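Local coordinates for putative uncharacterized protein (Chaetomium thermophilum, PDB 4XRI) that acts as an importin-beta transport receptor for the nuclear import of protein cargo and probably binds a small GTPase, at residues Ala310-Glu313 and Gln317-Pro320; Ala713-Phe718 and Gln738-Ala743; Ile746-Asp751 and Glu755-Val760; Ile767-Gly772 and Met812-Gly817. The protein carries 2 engineered substitutions. One frame throughout, in Å; residues are numbered along the deposited sequence.

Contact 1: Ala310-Glu313 and Gln317-Pro320; sequences AQVE and QMRP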
loop_
_atom_site.group_PDB
_atom_site.type_symbol
_atom_site.label_atom_id
_atom_site.label_comp_id
_atom_site.label_asym_id
_atom_site.label_seq_id
_atom_site.Cartn_x
_atom_site.Cartn_y
_atom_site.Cartn_z
ATOM N N ALA A 310 20.515 -3.680 -10.688
ATOM C CA ALA A 310 21.439 -4.019 -9.622
ATOM C C ALA A 310 21.308 -5.497 -9.254
ATOM O O ALA A 310 22.314 -6.170 -9.015
ATOM C CB ALA A 310 21.193 -3.143 -8.407
ATOM N N GLN A 311 20.072 -5.995 -9.207
ATOM C CA GLN A 311 19.814 -7.360 -8.750
ATOM C C GLN A 311 20.014 -8.403 -9.838
ATOM O O GLN A 311 19.700 -9.576 -9.641
ATOM C CB GLN A 311 18.390 -7.483 -8.195
ATOM C CG GLN A 311 18.052 -6.489 -7.106
ATOM C CD GLN A 311 18.991 -6.575 -5.914
ATOM O OE1 GLN A 311 19.685 -7.577 -5.717
ATOM N NE2 GLN A 311 19.006 -5.526 -5.102
ATOM N N VAL A 312 20.568 -7.978 -10.967
ATOM C CA VAL A 312 20.653 -8.830 -12.142
ATOM C C VAL A 312 22.068 -9.374 -12.343
ATOM O O VAL A 312 23.052 -8.643 -12.208
ATOM C CB VAL A 312 20.172 -8.060 -13.390
ATOM C CG1 VAL A 312 21.076 -8.313 -14.570
ATOM C CG2 VAL A 312 18.730 -8.439 -13.707
ATOM N N GLU A 313 22.161 -10.668 -12.637
ATOM C CA GLU A 313 23.453 -11.335 -12.759
ATOM C C GLU A 313 24.070 -11.196 -14.150
ATOM O O GLU A 313 25.290 -11.254 -14.302
ATOM C CB GLU A 313 23.313 -12.818 -12.408
ATOM C CG GLU A 313 22.820 -13.090 -10.993
ATOM C CD GLU A 313 23.889 -12.861 -9.937
ATOM O OE1 GLU A 313 25.058 -12.618 -10.302
ATOM O OE2 GLU A 313 23.556 -12.931 -8.734
ATOM N N GLN A 317 20.063 -9.080 -19.115
ATOM C CA GLN A 317 18.863 -8.865 -18.318
ATOM C C GLN A 317 18.683 -7.394 -17.940
ATOM O O GLN A 317 17.664 -7.020 -17.360
ATOM C CB GLN A 317 18.900 -9.714 -17.044
ATOM C CG GLN A 317 19.133 -11.200 -17.260
ATOM C CD GLN A 317 19.131 -11.979 -15.955
ATOM O OE1 GLN A 317 20.110 -11.967 -15.207
ATOM N NE2 GLN A 317 18.022 -12.653 -15.672
ATOM N N MET A 318 19.675 -6.565 -18.258
ATOM C CA MET A 318 19.615 -5.145 -17.922
ATOM C C MET A 318 18.521 -4.438 -18.711
ATOM O O MET A 318 18.373 -4.648 -19.911
ATOM C CB MET A 318 20.962 -4.461 -18.182
ATOM C CG MET A 318 22.135 -5.074 -17.444
ATOM S SD MET A 318 22.424 -4.436 -15.787
ATOM C CE MET A 318 23.300 -2.923 -16.165
ATOM N N ARG A 319 17.750 -3.606 -18.021
ATOM C CA ARG A 319 16.776 -2.746 -18.675
ATOM C C ARG A 319 17.490 -1.521 -19.232
ATOM O O ARG A 319 18.501 -1.089 -18.676
ATOM C CB ARG A 319 15.675 -2.324 -17.698
ATOM C CG ARG A 319 14.961 -3.474 -17.021
ATOM C CD ARG A 319 14.061 -2.962 -15.912
ATOM N NE ARG A 319 13.091 -1.987 -16.402
ATOM C CZ ARG A 319 12.275 -1.288 -15.621
ATOM N NH1 ARG A 319 12.313 -1.454 -14.305
ATOM N NH2 ARG A 319 11.425 -0.421 -16.153
ATOM N N PRO A 320 16.975 -0.967 -20.341
ATOM C CA PRO A 320 17.521 0.281 -20.886
ATOM C C PRO A 320 17.522 1.410 -19.856
ATOM O O PRO A 320 16.509 1.647 -19.205
ATOM C CB PRO A 320 16.578 0.593 -22.053
ATOM C CG PRO A 320 16.070 -0.739 -22.480
ATOM C CD PRO A 320 15.946 -1.550 -21.221
#
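V312 straddles the CB of Q317 with its two methyl groups, CG1 and CG2 each 3.6 Å from that atom. CG1 also lies 4.3 Å from M318 SD, so that V312, Q317 CB and the sulfur form a small apolar patch on a contact where most of the touching residues are exposed. Further along the glutamine, the same methyl sits beside a polar atom, 3.8 Å from Q317 OE1. With both methyls gone, an alanine here would probably leave Q317 CB and the M318 sulfur without their apolar cover and let the glutamine shift. The setting is the connection between helix 285-310 and helix 324-340 of a HEAT-repeat solenoid, and the chain turns back on itself just after the first helix ends. E313 follows with its backbone: its N stands 3.5 Å from Q317 OE1, a polar approach with no hydrogen bond of its own. That oxygen bonds instead to the backbone N of S314. Q317 brings it there because CG is anti to the carbonyl carbon (chi1 -54°) and the chain runs extended beyond. One residue past M318, R319 forms a salt bridge with D308 and donates its backbone N-H to N309 OD1, tying the returning arm of the loop to the end of helix 285-310.

Contact 2: Ala713-Phe718 and Gln738-Ala743; sequences AILQCF and QVLQQA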
loop_
_atom_site.group_PDB
_atom_site.type_symbol
_atom_site.label_atom_id
_atom_site.label_comp_id
_atom_site.label_asym_id
_atom_site.label_seq_id
_atom_site.Cartn_x
_atom_site.Cartn_y
_atom_site.Cartn_z
ATOM N N ALA A 713 -2.777 -18.985 7.942
ATOM C CA ALA A 713 -2.429 -18.891 9.357
ATOM C C ALA A 713 -3.027 -20.053 10.150
ATOM O O ALA A 713 -2.450 -20.506 11.138
ATOM C CB ALA A 713 -2.894 -17.568 9.929
ATOM N N ILE A 714 -4.185 -20.532 9.708
ATOM C CA ILE A 714 -4.856 -21.653 10.365
ATOM C C ILE A 714 -4.050 -22.944 10.210
ATOM O O ILE A 714 -3.950 -23.749 11.140
ATOM C CB ILE A 714 -6.280 -21.854 9.804
ATOM C CG1 ILE A 714 -7.207 -20.750 10.310
ATOM C CG2 ILE A 714 -6.838 -23.215 10.190
ATOM C CD1 ILE A 714 -8.593 -20.795 9.705
ATOM N N LEU A 715 -3.459 -23.125 9.032
ATOM C CA LEU A 715 -2.636 -24.301 8.770
ATOM C C LEU A 715 -1.347 -24.250 9.575
ATOM O O LEU A 715 -0.919 -25.254 10.140
ATOM C CB LEU A 715 -2.323 -24.421 7.280
ATOM C CG LEU A 715 -3.547 -24.500 6.366
ATOM C CD1 LEU A 715 -3.125 -24.771 4.937
ATOM C CD2 LEU A 715 -4.531 -25.558 6.859
ATOM N N GLN A 716 -0.734 -23.068 9.625
ATOM C CA GLN A 716 0.438 -22.846 10.465
ATOM C C GLN A 716 0.091 -23.179 11.908
ATOM O O GLN A 716 0.887 -23.769 12.640
ATOM C CB GLN A 716 0.931 -21.397 10.356
ATOM C CG GLN A 716 2.043 -21.055 11.330
ATOM C CD GLN A 716 2.364 -19.566 11.360
ATOM O OE1 GLN A 716 2.247 -18.865 10.353
ATOM N NE2 GLN A 716 2.769 -19.081 12.526
ATOM N N CYS A 717 -1.120 -22.803 12.300
ATOM C CA CYS A 717 -1.625 -23.065 13.636
ATOM C C CYS A 717 -1.748 -24.565 13.912
ATOM O O CYS A 717 -1.422 -25.029 15.009
ATOM C CB CYS A 717 -2.975 -22.379 13.817
ATOM S SG CYS A 717 -3.457 -22.141 15.513
ATOM N N PHE A 718 -2.217 -25.311 12.913
ATOM C CA PHE A 718 -2.287 -26.771 12.999
ATOM C C PHE A 718 -0.927 -27.353 13.363
ATOM O O PHE A 718 -0.830 -28.281 14.160
ATOM C CB PHE A 718 -2.771 -27.383 11.678
ATOM C CG PHE A 718 -4.242 -27.211 11.426
ATOM C CD1 PHE A 718 -5.117 -26.934 12.465
ATOM C CD2 PHE A 718 -4.753 -27.340 10.145
ATOM C CE1 PHE A 718 -6.471 -26.782 12.225
ATOM C CE2 PHE A 718 -6.103 -27.189 9.900
ATOM C CZ PHE A 718 -6.964 -26.908 10.942
ATOM N N GLN A 738 -6.521 -34.353 5.176
ATOM C CA GLN A 738 -7.507 -34.103 4.136
ATOM C C GLN A 738 -7.477 -32.638 3.703
ATOM O O GLN A 738 -7.455 -32.331 2.512
ATOM C CB GLN A 738 -8.898 -34.496 4.643
ATOM C CG GLN A 738 -10.030 -34.319 3.662
ATOM C CD GLN A 738 -11.330 -34.921 4.180
ATOM O OE1 GLN A 738 -11.401 -36.115 4.477
ATOM N NE2 GLN A 738 -12.357 -34.094 4.299
ATOM N N VAL A 739 -7.468 -31.743 4.684
ATOM C CA VAL A 739 -7.424 -30.307 4.438
ATOM C C VAL A 739 -6.110 -29.890 3.782
ATOM O O VAL A 739 -6.101 -29.115 2.821
ATOM C CB VAL A 739 -7.610 -29.515 5.745
ATOM C CG1 VAL A 739 -7.398 -28.030 5.502
ATOM C CG2 VAL A 739 -8.983 -29.785 6.337
ATOM N N LEU A 740 -5.005 -30.413 4.304
ATOM C CA LEU A 740 -3.679 -30.100 3.775
ATOM C C LEU A 740 -3.538 -30.501 2.312
ATOM O O LEU A 740 -2.958 -29.768 1.511
ATOM C CB LEU A 740 -2.595 -30.791 4.606
ATOM C CG LEU A 740 -2.420 -30.369 6.068
ATOM C CD1 LEU A 740 -1.411 -31.238 6.797
ATOM C CD2 LEU A 740 -2.018 -28.905 6.132
ATOM N N GLN A 741 -4.075 -31.669 1.972
ATOM C CA GLN A 741 -4.004 -32.179 0.606
ATOM C C GLN A 741 -4.821 -31.317 -0.350
ATOM O O GLN A 741 -4.394 -31.050 -1.473
ATOM C CB GLN A 741 -4.486 -33.632 0.551
ATOM C CG GLN A 741 -3.511 -34.619 1.168
ATOM C CD GLN A 741 -4.077 -36.024 1.271
ATOM O OE1 GLN A 741 -5.274 -36.213 1.487
ATOM N NE2 GLN A 741 -3.214 -37.021 1.106
ATOM N N GLN A 742 -5.990 -30.876 0.105
ATOM C CA GLN A 742 -6.835 -29.989 -0.685
ATOM C C GLN A 742 -6.155 -28.644 -0.900
ATOM O O GLN A 742 -6.156 -28.102 -2.007
ATOM C CB GLN A 742 -8.191 -29.790 -0.003
ATOM C CG GLN A 742 -9.120 -28.812 -0.712
ATOM C CD GLN A 742 -9.164 -27.445 -0.046
ATOM O OE1 GLN A 742 -8.386 -27.153 0.863
ATOM N NE2 GLN A 742 -10.086 -26.601 -0.499
ATOM N N ALA A 743 -5.572 -28.119 0.173
ATOM C CA ALA A 743 -4.914 -26.819 0.145
ATOM C C ALA A 743 -3.746 -26.799 -0.836
ATOM O O ALA A 743 -3.431 -25.763 -1.421
ATOM C CB ALA A 743 -4.439 -26.441 1.541
#
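L715 and L740 mark the nearest approach of the two backbones, where the short axes of 713-718 and 738-743 pass 11.7 Å apart at a signed crossing angle of -139°. Such a separation is too wide for backbones to touch, and the space is bridged by side chains, chiefly one leucine. L715 points at the second helix, and its two methyls divide the work. CD1 rests on the CB of A743 at 4.0 Å. CD2 meets V739 CG1, also at 4.0 Å, and comes within 4.2 Å of L740 CD2. V739 and A743 are one helical turn apart, so the fork of L715 spans a full turn of its neighbour; the V739 methyl is available because CG1 lies anti to the backbone N (chi1 173°).

Helices 711-725 and 730-743, successive and roughly antiparallel, illustrate how a HEAT-type alpha solenoid is built. Helix 754-780 closes the interface from another side, with L763 and I767 against L715 and with A770 and W771 against L740, while V739 also touches L701 of helix 690-701. No hydrogen bond joins the two segments. Methyl-on-methyl packing of this kind excludes water but sets no strict direction, which is consistent with a superhelix whose helices can adjust slightly against each other in a highly flexible receptor.

Contact 3: Ile746-Asp751 and Glu755-Val760; sequences ITAGPD and EMIDYV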
loop_
_atom_site.group_PDB
_atom_site.type_symbol
_atom_site.label_atom_id
_atom_site.label_comp_id
_atom_site.label_asym_id
_atom_site.label_seq_id
_atom_site.Cartn_x
_atom_site.Cartn_y
_atom_site.Cartn_z
ATOM N N ILE A 746 -4.602 -25.787 -4.487
ATOM C CA ILE A 746 -4.991 -24.408 -4.762
ATOM C C ILE A 746 -3.827 -23.629 -5.367
ATOM O O ILE A 746 -2.770 -23.493 -4.753
ATOM C CB ILE A 746 -5.486 -23.692 -3.493
ATOM C CG1 ILE A 746 -6.772 -24.348 -2.987
ATOM C CG2 ILE A 746 -5.727 -22.214 -3.775
ATOM C CD1 ILE A 746 -7.351 -23.695 -1.753
ATOM N N THR A 747 -4.028 -23.128 -6.582
ATOM C CA THR A 747 -2.996 -22.378 -7.294
ATOM C C THR A 747 -3.566 -21.117 -7.926
ATOM O O THR A 747 -4.781 -20.953 -8.023
ATOM C CB THR A 747 -2.332 -23.222 -8.397
ATOM O OG1 THR A 747 -3.343 -23.758 -9.258
ATOM C CG2 THR A 747 -1.527 -24.370 -7.789
ATOM N N ALA A 748 -2.678 -20.232 -8.366
ATOM C CA ALA A 748 -3.079 -18.955 -8.949
ATOM C C ALA A 748 -3.683 -19.149 -10.335
ATOM O O ALA A 748 -4.386 -18.269 -10.842
ATOM C CB ALA A 748 -1.900 -18.006 -9.023
ATOM N N GLY A 749 -3.410 -20.301 -10.944
ATOM C CA GLY A 749 -3.949 -20.609 -12.258
ATOM C C GLY A 749 -2.976 -20.297 -13.374
ATOM O O GLY A 749 -1.821 -19.971 -13.105
ATOM N N PRO A 750 -3.427 -20.401 -14.628
ATOM C CA PRO A 750 -2.583 -20.176 -15.800
ATOM C C PRO A 750 -2.133 -18.718 -15.906
ATOM O O PRO A 750 -1.038 -18.468 -16.409
ATOM C CB PRO A 750 -3.489 -20.561 -16.965
ATOM C CG PRO A 750 -4.867 -20.482 -16.424
ATOM C CD PRO A 750 -4.802 -20.784 -14.992
ATOM N N ASP A 751 -2.955 -17.785 -15.425
ATOM C CA ASP A 751 -2.665 -16.354 -15.535
ATOM C C ASP A 751 -3.193 -15.588 -14.324
ATOM O O ASP A 751 -4.108 -14.768 -14.442
ATOM C CB ASP A 751 -3.273 -15.789 -16.822
ATOM C CG ASP A 751 -2.839 -14.360 -17.096
ATOM O OD1 ASP A 751 -1.631 -14.077 -16.988
ATOM O OD2 ASP A 751 -3.708 -13.514 -17.402
ATOM N N GLU A 755 -1.776 -10.936 -6.174
ATOM C CA GLU A 755 -2.387 -11.189 -4.874
ATOM C C GLU A 755 -2.638 -12.675 -4.653
ATOM O O GLU A 755 -2.414 -13.193 -3.560
ATOM C CB GLU A 755 -3.698 -10.411 -4.740
ATOM C CG GLU A 755 -4.372 -10.555 -3.385
ATOM C CD GLU A 755 -5.649 -9.744 -3.283
ATOM O OE1 GLU A 755 -6.027 -9.102 -4.284
ATOM O OE2 GLU A 755 -6.276 -9.752 -2.202
ATOM N N MET A 756 -3.102 -13.359 -5.692
ATOM C CA MET A 756 -3.390 -14.783 -5.590
ATOM C C MET A 756 -2.101 -15.599 -5.555
ATOM O O MET A 756 -2.016 -16.605 -4.851
ATOM C CB MET A 756 -4.277 -15.239 -6.748
ATOM C CG MET A 756 -4.802 -16.657 -6.593
ATOM S SD MET A 756 -5.643 -16.901 -5.017
ATOM C CE MET A 756 -6.208 -18.589 -5.194
ATOM N N ILE A 757 -1.106 -15.161 -6.320
ATOM C CA ILE A 757 0.215 -15.777 -6.288
ATOM C C ILE A 757 0.801 -15.687 -4.884
ATOM O O ILE A 757 1.312 -16.669 -4.345
ATOM C CB ILE A 757 1.176 -15.108 -7.291
ATOM C CG1 ILE A 757 0.798 -15.488 -8.725
ATOM C CG2 ILE A 757 2.616 -15.506 -7.001
ATOM C CD1 ILE A 757 1.487 -14.647 -9.775
ATOM N N ASP A 758 0.706 -14.501 -4.294
ATOM C CA ASP A 758 1.166 -14.283 -2.930
ATOM C C ASP A 758 0.379 -15.126 -1.934
ATOM O O ASP A 758 0.954 -15.688 -1.001
ATOM C CB ASP A 758 1.064 -12.803 -2.555
ATOM C CG ASP A 758 2.129 -11.960 -3.224
ATOM O OD1 ASP A 758 3.199 -12.509 -3.564
ATOM O OD2 ASP A 758 1.897 -10.747 -3.406
ATOM N N TYR A 759 -0.933 -15.207 -2.135
ATOM C CA TYR A 759 -1.790 -15.982 -1.243
ATOM C C TYR A 759 -1.383 -17.452 -1.211
ATOM O O TYR A 759 -1.330 -18.069 -0.146
ATOM C CB TYR A 759 -3.257 -15.863 -1.654
ATOM C CG TYR A 759 -4.168 -16.764 -0.849
ATOM C CD1 TYR A 759 -4.625 -17.970 -1.369
ATOM C CD2 TYR A 759 -4.556 -16.418 0.440
ATOM C CE1 TYR A 759 -5.449 -18.800 -0.631
ATOM C CE2 TYR A 759 -5.382 -17.241 1.184
ATOM C CZ TYR A 759 -5.824 -18.430 0.642
ATOM O OH TYR A 759 -6.644 -19.251 1.379
ATOM N N VAL A 760 -1.095 -18.005 -2.385
ATOM C CA VAL A 760 -0.735 -19.413 -2.509
ATOM C C VAL A 760 0.647 -19.685 -1.912
ATOM O O VAL A 760 0.868 -20.724 -1.288
ATOM C CB VAL A 760 -0.770 -19.866 -3.985
ATOM C CG1 VAL A 760 -0.153 -21.248 -4.152
ATOM C CG2 VAL A 760 -2.202 -19.852 -4.503
#
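M756 leans from the first turn of helix 754-780 onto the loop that leads into it, its CB already directed at that loop. The next atom lies anti to the backbone N (chi1 -171°), which sets CG 3.7 Å from A748 CA. A bend at chi2 then carries the chain past the sulfur, which serves as a link, to the terminal methyl: CE ends 3.9 Å from I746 CG2 and 4.0 Å from T747 O, and the methionine and isoleucine side chains cross at about a right angle. Cutting this chain back to an alanine would probably open a gap beside I746 and leave A748 less firmly covered. I757, the next residue, and V760, one turn on, complete the grip, with I757 CG1 placed 3.7 Å from A748 CB and V760 CG1 3.5 Å from I746 O, while V760 CG2 meets T747 CA at 3.8 Å. The chain from I746 to A748 thus runs back along the helix it is about to enter, T747 opposite V760 and A748 opposite I757. Beyond the pair, I746 also packs on L763, and A707 touches M756. With no hydrogen bond between the segments, the loop is held here by shape: methyl and methylene groups press against side chains and backbone alike, including the carbonyl oxygens of I746 and T747.

Contact 4: Ile767-Gly772 and Met812-Gly817; sequences IMDAWG and MRASMG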
loop_
_atom_site.group_PDB
_atom_site.type_symbol
_atom_site.label_atom_id
_atom_site.label_comp_id
_atom_site.label_asym_id
_atom_site.label_seq_id
_atom_site.Cartn_x
_atom_site.Cartn_y
_atom_site.Cartn_z
ATOM N N ILE A 767 0.888 -24.809 4.920
ATOM C CA ILE A 767 0.825 -26.257 4.739
ATOM C C ILE A 767 2.103 -26.936 5.214
ATOM O O ILE A 767 2.063 -27.926 5.944
ATOM C CB ILE A 767 0.598 -26.651 3.266
ATOM C CG1 ILE A 767 -0.651 -25.978 2.700
ATOM C CG2 ILE A 767 0.484 -28.159 3.149
ATOM C CD1 ILE A 767 -0.861 -26.238 1.221
ATOM N N MET A 768 3.238 -26.387 4.799
ATOM C CA MET A 768 4.536 -26.955 5.140
ATOM C C MET A 768 4.792 -26.900 6.642
ATOM O O MET A 768 5.330 -27.841 7.222
ATOM C CB MET A 768 5.648 -26.227 4.387
ATOM C CG MET A 768 6.868 -27.079 4.110
ATOM S SD MET A 768 6.466 -28.610 3.255
ATOM C CE MET A 768 5.565 -27.993 1.845
ATOM N N ASP A 769 4.397 -25.794 7.266
ATOM C CA ASP A 769 4.483 -25.669 8.717
ATOM C C ASP A 769 3.626 -26.737 9.385
ATOM O O ASP A 769 4.041 -27.354 10.366
ATOM C CB ASP A 769 4.043 -24.276 9.176
ATOM C CG ASP A 769 5.009 -23.187 8.748
ATOM O OD1 ASP A 769 6.160 -23.511 8.390
ATOM O OD2 ASP A 769 4.616 -22.003 8.781
ATOM N N ALA A 770 2.429 -26.945 8.843
ATOM C CA ALA A 770 1.500 -27.941 9.363
ATOM C C ALA A 770 2.118 -29.332 9.315
ATOM O O ALA A 770 2.176 -30.023 10.332
ATOM C CB ALA A 770 0.192 -27.910 8.585
ATOM N N TRP A 771 2.590 -29.730 8.136
ATOM C CA TRP A 771 3.217 -31.040 7.974
ATOM C C TRP A 771 4.419 -31.198 8.899
ATOM O O TRP A 771 4.613 -32.250 9.505
ATOM C CB TRP A 771 3.646 -31.271 6.521
ATOM C CG TRP A 771 2.528 -31.692 5.600
ATOM C CD1 TRP A 771 2.186 -31.114 4.408
ATOM C CD2 TRP A 771 1.611 -32.778 5.795
ATOM N NE1 TRP A 771 1.118 -31.775 3.851
ATOM C CE2 TRP A 771 0.744 -32.798 4.682
ATOM C CE3 TRP A 771 1.434 -33.734 6.804
ATOM C CZ2 TRP A 771 -0.278 -33.734 4.547
ATOM C CZ3 TRP A 771 0.420 -34.662 6.667
ATOM C CH2 TRP A 771 -0.424 -34.655 5.548
ATOM N N GLY A 772 5.205 -30.133 9.021
ATOM C CA GLY A 772 6.370 -30.132 9.887
ATOM C C GLY A 772 6.044 -30.442 11.337
ATOM O O GLY A 772 6.707 -31.262 11.966
ATOM N N MET A 812 10.746 -21.920 1.257
ATOM C CA MET A 812 11.867 -22.802 0.955
ATOM C C MET A 812 12.504 -23.318 2.239
ATOM O O MET A 812 12.917 -24.473 2.313
ATOM C CB MET A 812 12.906 -22.083 0.092
ATOM C CG MET A 812 12.349 -21.546 -1.219
ATOM S SD MET A 812 11.330 -22.741 -2.110
ATOM C CE MET A 812 12.549 -23.974 -2.562
ATOM N N ARG A 813 12.577 -22.457 3.249
ATOM C CA ARG A 813 13.097 -22.859 4.551
ATOM C C ARG A 813 12.232 -23.960 5.159
ATOM O O ARG A 813 12.738 -25.006 5.572
ATOM C CB ARG A 813 13.174 -21.660 5.500
ATOM C CG ARG A 813 13.717 -22.004 6.880
ATOM C CD ARG A 813 14.087 -20.763 7.677
ATOM N NE ARG A 813 12.929 -19.927 7.984
ATOM C CZ ARG A 813 12.650 -18.777 7.379
ATOM N NH1 ARG A 813 13.447 -18.314 6.426
ATOM N NH2 ARG A 813 11.574 -18.087 7.731
ATOM N N ALA A 814 10.924 -23.716 5.196
ATOM C CA ALA A 814 9.965 -24.683 5.726
ATOM C C ALA A 814 10.025 -26.007 4.971
ATOM O O ALA A 814 9.870 -27.078 5.560
ATOM C CB ALA A 814 8.558 -24.112 5.669
ATOM N N SER A 815 10.251 -25.920 3.664
ATOM C CA SER A 815 10.355 -27.104 2.816
ATOM C C SER A 815 11.583 -27.928 3.180
ATOM O O SER A 815 11.502 -29.151 3.316
ATOM C CB SER A 815 10.410 -26.705 1.341
ATOM O OG SER A 815 9.238 -26.007 0.963
ATOM N N MET A 816 12.718 -27.249 3.330
ATOM C CA MET A 816 13.949 -27.889 3.781
ATOM C C MET A 816 13.721 -28.571 5.122
ATOM O O MET A 816 14.163 -29.700 5.338
ATOM C CB MET A 816 15.090 -26.869 3.896
ATOM C CG MET A 816 15.500 -26.192 2.595
ATOM S SD MET A 816 16.253 -27.293 1.382
ATOM C CE MET A 816 14.851 -27.682 0.337
ATOM N N GLY A 817 13.022 -27.875 6.012
ATOM C CA GLY A 817 12.711 -28.401 7.327
ATOM C C GLY A 817 11.934 -29.699 7.265
ATOM O O GLY A 817 12.244 -30.648 7.981
#
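M768 overlaps the peptide group between A814 and S815, laying its CG 3.3 Å from A814 O and 3.6 Å from S815 N. Its CB adds a second touch, 3.8 Å from A814 CB. The first torsion places CG roughly anti to the backbone N (chi1 -152°), and bends at chi2 and chi3 then fold the chain round, so that SD passes 4.2 Å from S815 CA rather than driving straight into the facing helix. The same methionine also packs on L797 and I801 of helix 791-802, filling the corner where three helices meet.

Helices 754-780 and 809-825 lie side by side here, their local axes 9.0 Å apart and inclined by only 24°. This near-parallel pairing of helices, with the short helix 784-787 and helix 791-802 between them in sequence, is what the layered build of a HEAT-type solenoid produces: neighbours in sequence run back and forth, while elements of one layer point the same way. A small residue at the crossing suits so near an approach, and A814 supplies it.

D769 comes in from the next position, its OD1 3.7 Å from A814 CB, a polar atom beside a methyl without a bond between them. S815 turns its CB from the interface, and its OG hydrogen-bonds to L811 O one turn earlier, although M768 CG still lies 4.1 Å from S815 OG. On other sides of the helix, M812 and M816 pack against helix 838-849.

Overall arrangement
Contact 1 is the outlier, a surface contact in a loop, its centre about 26 Å from that of contact 3 and about 38 Å from that of contact 2; polar bonds flank its small apolar patch. The other three follow one another through the C-terminal solenoid. Contact 2 is the buried one, contacts 3 and 4 only partly so. Helix 754-780 serves both contact 3, where its beginning receives a loop, and contact 4, where its middle meets a near-parallel neighbour. Contacts 2 and 4 touch directly, for L740 CD1 reaches W771 CE2 at 3.4 Å. Side chains alone span contact 2, whereas contacts 3 and 4 press them onto backbone.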